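Uncharacterized protein (Slackia heliotrinireducens DSM 20476, PDB 4S1P) is a putative SGNH hydrolase of the GDSL-like lipase/acylhydrolase family, which probably cleaves ester bonds in a substrate not yet identified. Local coordinates at residues Glu30-Ala35 with Ala60-Asp65; Leu7-Ser12 with Ala42-Pro47. All coordinates share one frame; numbering follows the deposited sequence. Where two conformers were deposited one is given.

Interaction 1: Glu30-Ala35 with Ala60-Asp65; sequences EVRVHA and ANEAWD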
ATOM      1  N   GLU A  30     -11.146   4.259 -13.128  1.00 17.38           N
ATOM      2  CA  GLU A  30      -9.894   4.446 -13.840  0.60 17.59           C
ATOM      3  C   GLU A  30      -8.784   4.381 -12.794  1.00 15.39           C
ATOM      4  O   GLU A  30      -8.808   5.139 -11.814  1.00 17.46           O
ATOM      5  CB  GLU A  30      -9.838   5.782 -14.556  0.60 19.58           C
ATOM      6  CG  GLU A  30      -8.536   5.996 -15.310  0.60 25.83           C
ATOM      7  CD  GLU A  30      -8.467   7.306 -16.063  0.60 28.86           C
ATOM      8  OE1 GLU A  30      -9.466   8.056 -16.080  0.60 29.94           O
ATOM      9  OE2 GLU A  30      -7.391   7.598 -16.636  0.60 31.43           O
ATOM     10  N   VAL A  31      -7.835   3.476 -12.981  1.00 14.72           N
ATOM     11  CA  VAL A  31      -6.730   3.272 -12.031  1.00 13.77           C
ATOM     12  C   VAL A  31      -5.402   3.542 -12.727  1.00 15.21           C
ATOM     13  O   VAL A  31      -5.090   2.958 -13.760  1.00 19.76           O
ATOM     14  CB  VAL A  31      -6.763   1.854 -11.434  1.00 15.39           C
ATOM     15  CG1 VAL A  31      -5.572   1.616 -10.512  1.00 17.40           C
ATOM     16  CG2 VAL A  31      -8.053   1.659 -10.677  1.00 15.20           C
ATOM     17  N   ARG A  32      -4.650   4.482 -12.162  1.00 12.67           N
ATOM     18  CA  ARG A  32      -3.316   4.831 -12.602  1.00 12.43           C
ATOM     19  C   ARG A  32      -2.338   4.349 -11.542  1.00 11.94           C
ATOM     20  O   ARG A  32      -2.584   4.553 -10.348  1.00 14.06           O
ATOM     21  CB  ARG A  32      -3.186   6.348 -12.723  1.00 13.28           C
ATOM     22  CG  ARG A  32      -1.833   6.859 -13.190  1.00 14.34           C
ATOM     23  CD  ARG A  32      -1.533   6.609 -14.672  1.00 15.85           C
ATOM     24  NE  ARG A  32      -2.596   7.183 -15.492  1.00 17.55           N
ATOM     25  CZ  ARG A  32      -2.821   8.494 -15.650  1.00 16.55           C
ATOM     26  NH1 ARG A  32      -1.964   9.399 -15.187  1.00 17.34           N
ATOM     27  NH2 ARG A  32      -3.893   8.897 -16.298  1.00 20.47           N
ATOM     28  N   VAL A  33      -1.259   3.698 -11.968  1.00 11.82           N
ATOM     29  CA  VAL A  33      -0.272   3.124 -11.024  1.00 12.56           C
ATOM     30  C   VAL A  33       1.115   3.714 -11.252  1.00 12.29           C
ATOM     31  O   VAL A  33       1.585   3.756 -12.397  1.00 13.07           O
ATOM     32  CB  VAL A  33      -0.189   1.603 -11.220  1.00 13.91           C
ATOM     33  CG1 VAL A  33       0.804   0.986 -10.251  1.00 16.45           C
ATOM     34  CG2 VAL A  33      -1.575   0.998 -11.044  1.00 14.88           C
ATOM     35  N   HIS A  34       1.716   4.230 -10.180  1.00 12.16           N
ATOM     36  CA  HIS A  34       3.097   4.662 -10.159  1.00 11.12           C
ATOM     37  C   HIS A  34       3.825   3.696  -9.254  1.00 12.68           C
ATOM     38  O   HIS A  34       3.755   3.819  -8.013  1.00 12.21           O
ATOM     39  CB  HIS A  34       3.192   6.090  -9.606  1.00 11.13           C
ATOM     40  CG  HIS A  34       2.558   7.119 -10.480  1.00 11.71           C
ATOM     41  ND1 HIS A  34       2.383   8.428 -10.066  1.00 12.41           N
ATOM     42  CD2 HIS A  34       2.001   7.036 -11.706  1.00 12.50           C
ATOM     43  CE1 HIS A  34       1.770   9.109 -11.030  1.00 13.22           C
ATOM     44  NE2 HIS A  34       1.508   8.281 -12.026  1.00 12.31           N
ATOM     45  N   ALA A  35       4.482   2.707  -9.865  1.00 12.57           N
ATOM     46  CA  ALA A  35       5.107   1.645  -9.103  1.00 12.95           C
ATOM     47  C   ALA A  35       6.389   1.222  -9.785  1.00 14.78           C
ATOM     48  O   ALA A  35       6.590   1.444 -10.985  1.00 18.76           O
ATOM     49  CB  ALA A  35       4.181   0.461  -8.992  1.00 15.64           C
ATOM     50  N   ALA A  60      -0.803  17.667 -10.025  1.00 15.67           N
ATOM     51  CA  ALA A  60      -0.925  18.989 -10.616  1.00 17.21           C
ATOM     52  C   ALA A  60      -1.849  19.050 -11.826  1.00 17.18           C
ATOM     53  O   ALA A  60      -2.460  20.093 -12.078  1.00 20.65           O
ATOM     54  CB  ALA A  60       0.447  19.532 -11.001  1.00 16.85           C
ATOM     55  N   ASN A  61      -1.968  17.942 -12.568  1.00 14.88           N
ATOM     56  CA  ASN A  61      -2.551  17.962 -13.881  1.00 15.62           C
ATOM     57  C   ASN A  61      -3.857  17.194 -14.061  1.00 16.13           C
ATOM     58  O   ASN A  61      -4.591  17.420 -15.016  1.00 16.79           O
ATOM     59  CB  ASN A  61      -1.546  17.415 -14.904  1.00 19.55           C
ATOM     60  CG  ASN A  61      -0.292  18.265 -15.006  1.00 19.91           C
ATOM     61  OD1 ASN A  61      -0.174  19.320 -14.393  1.00 23.72           O
ATOM     62  ND2 ASN A  61       0.674  17.754 -15.750  1.00 25.49           N
ATOM     63  N   GLU A  62      -4.107  16.247 -13.178  1.00 15.26           N
ATOM     64  CA  GLU A  62      -5.261  15.365 -13.305  1.00 14.64           C
ATOM     65  C   GLU A  62      -6.092  15.399 -12.025  1.00 13.34           C
ATOM     66  O   GLU A  62      -5.654  15.898 -10.981  1.00 15.43           O
ATOM     67  CB  GLU A  62      -4.839  13.927 -13.671  1.00 14.73           C
ATOM     68  CG  GLU A  62      -3.966  13.836 -14.891  1.00 17.22           C
ATOM     69  CD  GLU A  62      -3.678  12.425 -15.281  1.00 19.16           C
ATOM     70  OE1 GLU A  62      -4.606  11.655 -15.527  1.00 18.50           O
ATOM     71  OE2 GLU A  62      -2.504  12.084 -15.299  1.00 20.93           O
ATOM     72  N   ALA A  63      -7.311  14.897 -12.128  1.00 14.43           N
ATOM     73  CA  ALA A  63      -8.245  14.878 -11.016  1.00 15.15           C
ATOM     74  C   ALA A  63      -8.372  13.483 -10.468  1.00 13.15           C
ATOM     75  O   ALA A  63      -8.578  12.542 -11.223  1.00 15.81           O
ATOM     76  CB  ALA A  63      -9.584  15.350 -11.498  1.00 15.62           C
ATOM     77  N   TRP A  64      -8.285  13.361  -9.149  1.00 13.01           N
ATOM     78  CA  TRP A  64      -8.335  12.054  -8.468  1.00 12.44           C
ATOM     79  C   TRP A  64      -9.347  12.040  -7.355  1.00 12.79           C
ATOM     80  O   TRP A  64      -9.406  12.989  -6.538  1.00 14.26           O
ATOM     81  CB  TRP A  64      -6.935  11.691  -7.919  1.00 12.63           C
ATOM     82  CG  TRP A  64      -5.871  11.789  -8.949  1.00 12.88           C
ATOM     83  CD1 TRP A  64      -5.037  12.831  -9.161  1.00 14.22           C
ATOM     84  CD2 TRP A  64      -5.578  10.834  -9.989  1.00 13.02           C
ATOM     85  NE1 TRP A  64      -4.244  12.595 -10.252  1.00 13.59           N
ATOM     86  CE2 TRP A  64      -4.589  11.391 -10.806  1.00 12.06           C
ATOM     87  CE3 TRP A  64      -6.100   9.569 -10.335  1.00 11.82           C
ATOM     88  CZ2 TRP A  64      -4.078  10.712 -11.923  1.00 13.36           C
ATOM     89  CZ3 TRP A  64      -5.612   8.919 -11.429  1.00 14.46           C
ATOM     90  CH2 TRP A  64      -4.600   9.485 -12.222  1.00 14.57           C
ATOM     91  N   ASP A  65     -10.029  10.893  -7.215  1.00 13.34           N
ATOM     92  CA  ASP A  65     -10.877  10.662  -6.037  1.00 13.42           C
ATOM     93  C   ASP A  65     -10.108  10.141  -4.846  1.00 12.94           C
ATOM     94  O   ASP A  65     -10.390  10.483  -3.706  1.00 13.75           O
ATOM     95  CB  ASP A  65     -12.004   9.716  -6.389  1.00 14.95           C
ATOM     96  CG  ASP A  65     -12.936  10.323  -7.431  1.00 17.74           C
ATOM     97  OD1 ASP A  65     -13.753  11.167  -7.041  1.00 23.54           O
ATOM     98  OD2 ASP A  65     -12.803  10.063  -8.625  1.00 17.87           O
TER
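Arg32, on the edge strand through Glu30-Ala35, faces Glu62 and Trp64 after the helix ending at Asn61; no backbone hydrogen bond joins the segments. Two of its nitrogens grip the Glu62 carboxylate end-on: NH1 of Arg32 reaches OE2 of Glu62 at 2.7 Å, nearly straight (172°) and close to the guanidinium plane, while NH2 of Arg32 meets the syn lone pair of OE1 of Glu62 at 3.0 Å, more bent. The two planes stand 32° apart. Bends at chi2 and chi3 carry the chain past the indole corner, with CB of Arg32 3.5 Å from CH2 of Trp64, and bring the guanidinium to Glu62. Guanidinium and indole stand nearly perpendicular (82°), CH2 offset toward the rim of the guanidinium face. NE1 of Trp64 bonds to Ala58 O, which probably limits ring rotation. OE2 of Glu30 adds a long salt bridge to NH2 of Arg32 (3.7 Å). Arg5 pairs with both glutamates, whose carboxylates probably offset the like charges of the arginines. A methionine at Arg32 would probably deprive Glu62 of its two-nitrogen partner, Arg5 remaining at OE1, and remove the bridge to Glu30. The arrangement is a salt-bridge network at the edge of an alpha/beta fold's parallel sheet.

Interaction 2: Leu7-Ser12 with Ala42-Pro47; sequences LMLGNS and AEHLNP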
ATOM      1  N   LEU A   7      -5.346   6.919  -8.039  1.00 11.55           N
ATOM      2  CA  LEU A   7      -3.893   6.890  -8.255  1.00 11.88           C
ATOM      3  C   LEU A   7      -3.283   5.996  -7.194  1.00 11.02           C
ATOM      4  O   LEU A   7      -3.536   6.204  -6.016  1.00 12.25           O
ATOM      5  CB  LEU A   7      -3.325   8.293  -8.117  1.00 11.55           C
ATOM      6  CG  LEU A   7      -1.820   8.434  -8.264  1.00 11.77           C
ATOM      7  CD1 LEU A   7      -1.313   7.946  -9.611  1.00 14.28           C
ATOM      8  CD2 LEU A   7      -1.436   9.899  -8.002  1.00 13.27           C
HETATM    9  N   MSE A   8      -2.519   4.999  -7.615  1.00 11.27           N
HETATM   10  CA  MSE A   8      -1.893   4.067  -6.689  1.00 10.61           C
HETATM   11  C   MSE A   8      -0.392   4.210  -6.737  1.00 10.46           C
HETATM   12  O   MSE A   8       0.208   4.260  -7.818  1.00 12.70           O
HETATM   13  CB  MSE A   8      -2.219   2.621  -7.067  1.00 10.95           C
HETATM   14  CG  MSE A   8      -3.722   2.387  -7.170  1.00 11.78           C
HETATM   15 SE   MSE A   8      -4.091   0.453  -7.383  0.65 13.27          SE
HETATM   16  CE  MSE A   8      -3.953  -0.069  -5.518  1.00 15.60           C
ATOM     17  N   LEU A   9       0.202   4.358  -5.562  1.00 10.48           N
ATOM     18  CA  LEU A   9       1.627   4.474  -5.419  1.00 11.27           C
ATOM     19  C   LEU A   9       2.127   3.238  -4.677  1.00 12.11           C
ATOM     20  O   LEU A   9       1.638   2.933  -3.578  1.00 12.58           O
ATOM     21  CB  LEU A   9       1.959   5.732  -4.586  1.00 11.08           C
ATOM     22  CG  LEU A   9       1.176   7.012  -4.912  1.00 11.66           C
ATOM     23  CD1 LEU A   9       1.604   8.144  -3.957  1.00 12.91           C
ATOM     24  CD2 LEU A   9       1.332   7.387  -6.376  1.00 12.95           C
ATOM     25  N   GLY A  10       3.081   2.512  -5.244  1.00 11.41           N
ATOM     26  CA  GLY A  10       3.520   1.266  -4.602  1.00 12.09           C
ATOM     27  C   GLY A  10       4.609   0.527  -5.331  1.00 12.74           C
ATOM     28  O   GLY A  10       5.370   1.121  -6.108  1.00 12.75           O
ATOM     29  N   ASN A  11       4.663  -0.770  -5.081  1.00 12.28           N
ATOM     30  CA  ASN A  11       5.648  -1.632  -5.710  1.00 14.14           C
ATOM     31  C   ASN A  11       4.990  -2.945  -6.082  1.00 14.07           C
ATOM     32  O   ASN A  11       3.790  -2.940  -6.403  1.00 13.63           O
ATOM     33  CB  ASN A  11       6.910  -1.702  -4.870  1.00 14.27           C
ATOM     34  CG  ASN A  11       6.719  -2.393  -3.552  1.00 14.25           C
ATOM     35  OD1 ASN A  11       5.778  -3.160  -3.319  1.00 12.94           O
ATOM     36  ND2 ASN A  11       7.660  -2.140  -2.662  1.00 15.33           N
ATOM     37  N   SER A  12       5.724  -4.063  -6.153  1.00 13.57           N
ATOM     38  CA  SER A  12       5.081  -5.291  -6.610  1.00 15.46           C
ATOM     39  C   SER A  12       3.939  -5.767  -5.703  1.00 15.46           C
ATOM     40  O   SER A  12       3.076  -6.508  -6.167  1.00 17.20           O
ATOM     41  CB  SER A  12       6.111  -6.407  -6.848  1.00 20.39           C
ATOM     42  OG  SER A  12       6.473  -6.971  -5.636  1.00 26.79           O
ATOM     43  N   ALA A  42       8.824   7.199  -0.120  1.00 13.54           N
ATOM     44  CA  ALA A  42       9.529   8.472  -0.106  1.00 14.35           C
ATOM     45  C   ALA A  42       9.907   8.938  -1.527  1.00 13.61           C
ATOM     46  O   ALA A  42      10.095  10.117  -1.764  1.00 15.88           O
ATOM     47  CB  ALA A  42      10.766   8.375   0.748  1.00 16.59           C
ATOM     48  N   GLU A  43      10.066   7.998  -2.477  1.00 14.71           N
ATOM     49  CA  GLU A  43      10.412   8.390  -3.850  1.00 16.02           C
ATOM     50  C   GLU A  43       9.397   9.364  -4.413  1.00 14.52           C
ATOM     51  O   GLU A  43       9.721  10.262  -5.177  1.00 15.23           O
ATOM     52  CB  GLU A  43      10.438   7.173  -4.788  1.00 17.23           C
ATOM     53  CG  GLU A  43      11.509   6.204  -4.457  1.00 18.83           C
ATOM     54  CD  GLU A  43      11.487   5.015  -5.388  1.00 22.97           C
ATOM     55  OE1 GLU A  43      10.940   5.113  -6.541  1.00 20.65           O
ATOM     56  OE2 GLU A  43      12.005   3.987  -4.900  1.00 26.64           O
ATOM     57  N   HIS A  44       8.139   9.180  -4.040  1.00 13.27           N
ATOM     58  CA  HIS A  44       7.082  10.015  -4.582  1.00 13.15           C
ATOM     59  C   HIS A  44       7.109  11.475  -4.125  1.00 13.85           C
ATOM     60  O   HIS A  44       6.414  12.300  -4.712  1.00 15.90           O
ATOM     61  CB  HIS A  44       5.714   9.383  -4.281  1.00 12.89           C
ATOM     62  CG  HIS A  44       5.547   8.051  -4.902  1.00 12.76           C
ATOM     63  ND1 HIS A  44       5.000   7.883  -6.146  1.00 11.88           N
ATOM     64  CD2 HIS A  44       5.902   6.823  -4.470  1.00 12.97           C
ATOM     65  CE1 HIS A  44       5.022   6.601  -6.453  1.00 11.99           C
ATOM     66  NE2 HIS A  44       5.596   5.944  -5.467  1.00 12.83           N
ATOM     67  N   LEU A  45       7.895  11.744  -3.086  1.00 13.61           N
ATOM     68  CA  LEU A  45       8.063  13.081  -2.556  1.00 16.20           C
ATOM     69  C   LEU A  45       9.264  13.782  -3.170  1.00 16.53           C
ATOM     70  O   LEU A  45       9.520  14.944  -2.874  1.00 19.16           O
ATOM     71  CB  LEU A  45       8.190  13.032  -1.045  1.00 19.12           C
ATOM     72  CG  LEU A  45       6.871  12.645  -0.358  1.00 20.15           C
ATOM     73  CD1 LEU A  45       7.154  12.401   1.100  1.00 26.45           C
ATOM     74  CD2 LEU A  45       5.782  13.706  -0.537  1.00 22.92           C
ATOM     75  N   ASN A  46       9.983  13.069  -4.030  1.00 15.55           N
ATOM     76  CA  ASN A  46      11.240  13.556  -4.579  1.00 16.66           C
ATOM     77  C   ASN A  46      11.137  13.652  -6.102  1.00 14.86           C
ATOM     78  O   ASN A  46      11.216  12.623  -6.781  1.00 15.50           O
ATOM     79  CB  ASN A  46      12.379  12.632  -4.176  1.00 18.30           C
ATOM     80  CG  ASN A  46      13.726  13.087  -4.741  1.00 18.37           C
ATOM     81  OD1 ASN A  46      13.806  14.087  -5.445  1.00 18.60           O
ATOM     82  ND2 ASN A  46      14.766  12.327  -4.467  1.00 23.19           N
ATOM     83  N   PRO A  47      10.879  14.865  -6.628  1.00 16.41           N
ATOM     84  CA  PRO A  47      10.655  14.990  -8.076  1.00 16.61           C
ATOM     85  C   PRO A  47      11.841  14.649  -8.953  1.00 16.71           C
ATOM     86  O   PRO A  47      11.705  14.657 -10.177  1.00 17.33           O
ATOM     87  CB  PRO A  47      10.196  16.431  -8.276  1.00 20.68           C
ATOM     88  CG  PRO A  47      10.404  17.116  -6.999  1.00 26.50           C
ATOM     89  CD  PRO A  47      10.701  16.137  -5.915  1.00 18.83           C
TER
HETATM   90  O   HOH W   1       6.368   3.388  -4.819  1.00 16.91           O
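Leu9 and His44 both turn CG anti to their own carbonyl carbon (chi1 -43° and -62°), and with the His44 ring turned at chi2 the leucine lies over one imidazole face. CB of Leu9 sits 3.8 Å from the ring centroid and 16° off the ring normal, which meets the geometry of a CH-pi contact. The leucine branches continue the cover: CD2 of Leu9 comes to 3.7 Å from ND1 of His44, and CD1 of Leu9 reaches CG of the same ring at 4.1 Å. The two side chains run antiparallel alongside each other, and no direct hydrogen bond crosses the contact. Polar linkage comes instead through a water in the plane of the imidazole at its edge, 2.7 Å from NE2 of His44; this water donates to O of Gly10 at 2.8 Å. ND1 of His44 bonds to Thr55 OG1 on helix 50-61. Both ring nitrogens therefore have partners, which probably restrains rotation of the buried ring. On the His44 side the backbone is a short 3-10 turn, closed by Leu45 N to Ala42 O at 3.0 Å. Beyond Gly10, Asn11 N-caps the following helix. The contact packs the 42-47 loop against the end of strand 4-10; just beyond it, Ser12 falls in an unconfirmed Ser-His-Asp pattern with His167 and Asp164, consistent with the serine that follows the first strand in SGNH hydrolases.

Both contacts involve neighbouring strands of one parallel sheet, 29-35 at its edge and 4-10 next inward, and these strands bond directly: Arg32 O to Met8 N and His34 N to Met8 O, each 2.8 Å. The contacts also meet through packing of His34 O against His44 CE1. Their centres lie about 12 Å apart. Interaction 1 is only partly buried and farther from the centre of the chain; it relies on charge pairing, with the edge of an indole turned toward the guanidinium. Interaction 2 is wholly buried and replaces charge with a hydrophobic face-on contact and a single bridging water, nearer the putative active site. Helix 50-61 touches both, through Thr55 and Ala58.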